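Local coordinates for peptide ABC transporter, peptide-binding protein (Thermus thermophilus, PDB 2D5W) that binds oligopeptides as the solute-binding protein of an ABC transporter and probably delivers them for uptake across the membrane, at residues G265-F277 against A551-Y563. Numbering follows the deposited sequence.
Sequences GSIDATSSVSLTF and ANPYVVRKGLVNY
Arg557 and Asp268 open a polar run tying the edge of one beta sheet to the end of strand 544-557 in another. The guanidinium meets Asp268 OD1 side-on: NE reaches the anti lone pair of OD1 at 2.6 Å, while NH2 approaches the same oxygen from above the carboxylate plane, which stands 77° from the guanidinium plane. Asp268 OD2 accepts from Val9 N of strand 7-12, which leaves both carboxylate oxygens engaged. A bend at chi3 (-56°) turns the guanidinium back so that NH2 also donates to Gly265 O at 2.7 Å, past helix 255-264; NH1 adds a weak bond.

Backbones meet in a single bridge, Ala269 with Val556. Arg557 N donates to Asp268 O at 2.8 Å, but Thr270 N reaches Val555 O weakly. Around this bridge side chains and water complete the join. Val555 N donates almost straight to Thr270 OG1 (3.0 Å, 169°). Before the bridge one water donates to Ile267 O and Val555 O; after it another donates to Ser274 OG and Pro553 O and bonds Thr270 OG1, Ser274 OG donating to Ser271 O. Tyr563 lays a ring face against Ala269 CB in a CH-pi contact, its OH donating to Thr270 O at 2.8 Å from above the carbonyl plane.

Farther along, Pro553 CG lies 3.3 Å from Leu275 O and faces Leu275 CB, and Ser272 O and, weakly, Asn552 OD1 accept from a basic side chain of the bound peptide. One bridge can join two sheets when side chains and water take up other backbone groups, as for Val555 N and Pro553 O.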
loop_
_atom_site.group_PDB
_atom_site.type_symbol
_atom_site.label_atom_id
_atom_site.label_comp_id
_atom_site.label_asym_id
_atom_site.label_seq_id
_atom_site.Cartn_x
_atom_site.Cartn_y
_atom_site.Cartn_z
ATOM N N GLY A 265 -15.474 1.209 -24.050
ATOM C CA GLY A 265 -16.358 2.286 -23.640
ATOM C C GLY A 265 -17.329 2.078 -22.496
ATOM O O GLY A 265 -17.972 3.040 -22.079
ATOM N N SER A 266 -17.452 0.863 -21.973
ATOM C CA SER A 266 -18.397 0.625 -20.880
ATOM C C SER A 266 -17.864 1.019 -19.505
ATOM O O SER A 266 -18.611 1.028 -18.526
ATOM C CB SER A 266 -18.834 -0.846 -20.857
ATOM O OG SER A 266 -17.769 -1.703 -20.496
ATOM N N ILE A 267 -16.581 1.348 -19.437
ATOM C CA ILE A 267 -15.953 1.743 -18.180
ATOM C C ILE A 267 -15.720 3.257 -18.177
ATOM O O ILE A 267 -15.072 3.804 -19.071
ATOM C CB ILE A 267 -14.634 0.966 -17.990
ATOM C CG1 ILE A 267 -14.961 -0.520 -17.794
ATOM C CG2 ILE A 267 -13.846 1.518 -16.809
ATOM C CD1 ILE A 267 -13.762 -1.439 -17.828
ATOM N N ASP A 268 -16.259 3.933 -17.167
ATOM C CA ASP A 268 -16.146 5.386 -17.069
ATOM C C ASP A 268 -14.781 5.912 -16.665
ATOM O O ASP A 268 -14.357 6.970 -17.133
ATOM C CB ASP A 268 -17.182 5.928 -16.085
ATOM C CG ASP A 268 -18.600 5.593 -16.489
ATOM O OD1 ASP A 268 -18.977 5.888 -17.640
ATOM O OD2 ASP A 268 -19.344 5.040 -15.653
ATOM N N ALA A 269 -14.097 5.187 -15.786
ATOM C CA ALA A 269 -12.789 5.613 -15.312
ATOM C C ALA A 269 -12.005 4.416 -14.818
ATOM O O ALA A 269 -12.581 3.386 -14.482
ATOM C CB ALA A 269 -12.949 6.624 -14.177
ATOM N N THR A 270 -10.686 4.550 -14.773
ATOM C CA THR A 270 -9.864 3.458 -14.288
ATOM C C THR A 270 -9.314 3.751 -12.898
ATOM O O THR A 270 -9.132 4.902 -12.494
ATOM C CB THR A 270 -8.702 3.146 -15.247
ATOM O OG1 THR A 270 -7.960 4.340 -15.512
ATOM C CG2 THR A 270 -9.236 2.568 -16.555
ATOM N N SER A 271 -9.078 2.670 -12.169
ATOM C CA SER A 271 -8.548 2.687 -10.815
ATOM C C SER A 271 -7.044 2.940 -10.846
ATOM O O SER A 271 -6.418 2.894 -11.907
ATOM C CB SER A 271 -8.826 1.315 -10.183
ATOM O OG SER A 271 -8.097 1.089 -8.986
ATOM N N SER A 272 -6.464 3.210 -9.681
ATOM C CA SER A 272 -5.023 3.384 -9.588
ATOM C C SER A 272 -4.402 1.989 -9.758
ATOM O O SER A 272 -3.198 1.860 -9.967
ATOM C CB SER A 272 -4.625 3.969 -8.228
ATOM O OG SER A 272 -4.902 3.068 -7.168
ATOM N N VAL A 273 -5.232 0.951 -9.648
ATOM C CA VAL A 273 -4.776 -0.428 -9.827
ATOM C C VAL A 273 -5.544 -0.986 -11.023
ATOM O O VAL A 273 -6.557 -1.679 -10.879
ATOM C CB VAL A 273 -5.048 -1.292 -8.573
ATOM C CG1 VAL A 273 -4.434 -2.671 -8.754
ATOM C CG2 VAL A 273 -4.466 -0.616 -7.340
ATOM N N SER A 274 -5.051 -0.670 -12.213
ATOM C CA SER A 274 -5.712 -1.090 -13.437
ATOM C C SER A 274 -4.726 -1.413 -14.550
ATOM O O SER A 274 -4.152 -2.499 -14.572
ATOM C CB SER A 274 -6.702 -0.002 -13.884
ATOM O OG SER A 274 -6.072 1.263 -14.008
ATOM N N LEU A 275 -4.534 -0.467 -15.464
ATOM C CA LEU A 275 -3.635 -0.634 -16.599
ATOM C C LEU A 275 -2.213 -0.233 -16.255
ATOM O O LEU A 275 -1.985 0.599 -15.378
ATOM C CB LEU A 275 -4.116 0.225 -17.770
ATOM C CG LEU A 275 -5.569 0.045 -18.209
ATOM C CD1 LEU A 275 -5.898 1.050 -19.310
ATOM C CD2 LEU A 275 -5.789 -1.380 -18.691
ATOM N N THR A 276 -1.251 -0.819 -16.956
ATOM C CA THR A 276 0.137 -0.474 -16.715
ATOM C C THR A 276 0.548 0.646 -17.675
ATOM O O THR A 276 -0.153 0.936 -18.645
ATOM C CB THR A 276 1.051 -1.715 -16.838
ATOM O OG1 THR A 276 0.841 -2.360 -18.098
ATOM C CG2 THR A 276 0.728 -2.705 -15.724
ATOM N N PHE A 277 1.673 1.286 -17.383
ATOM C CA PHE A 277 2.168 2.420 -18.163
ATOM C C PHE A 277 2.170 2.212 -19.676
ATOM O O PHE A 277 1.687 3.060 -20.434
ATOM C CB PHE A 277 3.577 2.769 -17.683
ATOM C CG PHE A 277 4.079 4.103 -18.160
ATOM C CD1 PHE A 277 3.823 5.260 -17.430
ATOM C CD2 PHE A 277 4.829 4.199 -19.324
ATOM C CE1 PHE A 277 4.313 6.495 -17.856
ATOM C CE2 PHE A 277 5.323 5.429 -19.758
ATOM C CZ PHE A 277 5.064 6.578 -19.021
ATOM N N ALA A 551 4.372 5.602 -12.768
ATOM C CA ALA A 551 3.402 6.683 -12.881
ATOM C C ALA A 551 2.127 5.933 -13.262
ATOM O O ALA A 551 2.164 5.032 -14.105
ATOM C CB ALA A 551 3.791 7.660 -13.982
ATOM N N ASN A 552 1.010 6.279 -12.631
ATOM C CA ASN A 552 -0.254 5.609 -12.917
ATOM C C ASN A 552 -0.998 6.227 -14.088
ATOM O O ASN A 552 -1.177 7.444 -14.149
ATOM C CB ASN A 552 -1.205 5.658 -11.714
ATOM C CG ASN A 552 -0.735 4.818 -10.542
ATOM O OD1 ASN A 552 -0.158 3.747 -10.718
ATOM N ND2 ASN A 552 -1.011 5.291 -9.332
ATOM N N PRO A 553 -1.430 5.395 -15.045
ATOM C CA PRO A 553 -2.171 5.946 -16.179
ATOM C C PRO A 553 -3.653 5.925 -15.804
ATOM O O PRO A 553 -4.131 4.967 -15.191
ATOM C CB PRO A 553 -1.848 4.973 -17.306
ATOM C CG PRO A 553 -1.750 3.665 -16.586
ATOM C CD PRO A 553 -0.999 4.010 -15.313
ATOM N N TYR A 554 -4.367 6.994 -16.135
ATOM C CA TYR A 554 -5.795 7.074 -15.862
ATOM C C TYR A 554 -6.545 7.360 -17.149
ATOM O O TYR A 554 -6.145 8.231 -17.925
ATOM C CB TYR A 554 -6.104 8.172 -14.841
ATOM C CG TYR A 554 -5.619 7.852 -13.450
ATOM C CD1 TYR A 554 -4.450 8.420 -12.951
ATOM C CD2 TYR A 554 -6.313 6.950 -12.646
ATOM C CE1 TYR A 554 -3.984 8.097 -11.682
ATOM C CE2 TYR A 554 -5.855 6.621 -11.381
ATOM C CZ TYR A 554 -4.693 7.195 -10.907
ATOM O OH TYR A 554 -4.237 6.866 -9.652
ATOM N N VAL A 555 -7.612 6.606 -17.388
ATOM C CA VAL A 555 -8.447 6.793 -18.569
ATOM C C VAL A 555 -9.778 7.253 -18.001
ATOM O O VAL A 555 -10.411 6.540 -17.219
ATOM C CB VAL A 555 -8.614 5.481 -19.355
ATOM C CG1 VAL A 555 -9.427 5.733 -20.623
ATOM C CG2 VAL A 555 -7.242 4.925 -19.713
ATOM N N VAL A 556 -10.199 8.451 -18.395
ATOM C CA VAL A 556 -11.411 9.049 -17.857
ATOM C C VAL A 556 -12.373 9.506 -18.945
ATOM O O VAL A 556 -11.994 10.261 -19.840
ATOM C CB VAL A 556 -11.033 10.257 -16.966
ATOM C CG1 VAL A 556 -12.270 10.847 -16.313
ATOM C CG2 VAL A 556 -10.018 9.826 -15.913
ATOM N N ARG A 557 -13.621 9.060 -18.862
ATOM C CA ARG A 557 -14.612 9.438 -19.859
ATOM C C ARG A 557 -14.863 10.936 -19.843
ATOM O O ARG A 557 -14.944 11.557 -18.781
ATOM C CB ARG A 557 -15.939 8.718 -19.616
ATOM C CG ARG A 557 -16.909 8.857 -20.788
ATOM C CD ARG A 557 -18.318 8.416 -20.440
ATOM N NE ARG A 557 -18.384 7.050 -19.928
ATOM C CZ ARG A 557 -18.230 5.952 -20.664
ATOM N NH1 ARG A 557 -17.997 6.038 -21.968
ATOM N NH2 ARG A 557 -18.325 4.761 -20.094
ATOM N N LYS A 558 -14.989 11.520 -21.028
ATOM C CA LYS A 558 -15.255 12.944 -21.113
ATOM C C LYS A 558 -16.589 13.223 -20.440
ATOM O O LYS A 558 -17.533 12.441 -20.558
ATOM C CB LYS A 558 -15.258 13.392 -22.577
ATOM C CG LYS A 558 -13.863 13.323 -23.190
ATOM C CD LYS A 558 -13.823 13.758 -24.637
ATOM C CE LYS A 558 -12.393 13.736 -25.158
ATOM N NZ LYS A 558 -11.512 14.736 -24.481
ATOM N N GLY A 559 -16.647 14.320 -19.695
ATOM C CA GLY A 559 -17.869 14.674 -18.996
ATOM C C GLY A 559 -17.814 14.371 -17.507
ATOM O O GLY A 559 -18.567 14.952 -16.728
ATOM N N LEU A 560 -16.928 13.463 -17.103
ATOM C CA LEU A 560 -16.794 13.108 -15.691
ATOM C C LEU A 560 -15.830 14.081 -15.032
ATOM O O LEU A 560 -14.682 14.193 -15.448
ATOM C CB LEU A 560 -16.254 11.681 -15.537
ATOM C CG LEU A 560 -16.194 11.171 -14.090
ATOM C CD1 LEU A 560 -17.608 10.934 -13.573
ATOM C CD2 LEU A 560 -15.392 9.880 -14.022
ATOM N N VAL A 561 -16.288 14.789 -14.006
ATOM C CA VAL A 561 -15.416 15.736 -13.331
ATOM C C VAL A 561 -15.109 15.381 -11.885
ATOM O O VAL A 561 -15.869 14.668 -11.213
ATOM C CB VAL A 561 -15.979 17.182 -13.373
ATOM C CG1 VAL A 561 -15.969 17.697 -14.804
ATOM C CG2 VAL A 561 -17.378 17.219 -12.791
ATOM N N ASN A 562 -13.966 15.896 -11.440
ATOM C CA ASN A 562 -13.441 15.728 -10.096
ATOM C C ASN A 562 -12.858 14.354 -9.769
ATOM O O ASN A 562 -12.494 14.088 -8.624
ATOM C CB ASN A 562 -14.493 16.157 -9.069
ATOM C CG ASN A 562 -14.899 17.609 -9.250
ATOM O OD1 ASN A 562 -14.087 18.438 -9.664
ATOM N ND2 ASN A 562 -16.151 17.924 -8.940
ATOM N N TYR A 563 -12.765 13.492 -10.780
ATOM C CA TYR A 563 -12.151 12.173 -10.612
ATOM C C TYR A 563 -10.696 12.494 -10.943
ATOM O O TYR A 563 -10.234 12.278 -12.066
ATOM C CB TYR A 563 -12.714 11.175 -11.627
ATOM C CG TYR A 563 -12.250 9.752 -11.392
ATOM C CD1 TYR A 563 -12.952 8.904 -10.536
ATOM C CD2 TYR A 563 -11.086 9.270 -11.988
ATOM C CE1 TYR A 563 -12.504 7.608 -10.276
ATOM C CE2 TYR A 563 -10.627 7.978 -11.734
ATOM C CZ TYR A 563 -11.339 7.155 -10.877
ATOM O OH TYR A 563 -10.881 5.884 -10.612
HETATM O O HOH W 1 -11.946 4.129 -18.347
HETATM O O HOH W 2 -5.692 3.056 -16.165
HETATM O O HOH W 3 -3.810 3.566 -12.837
#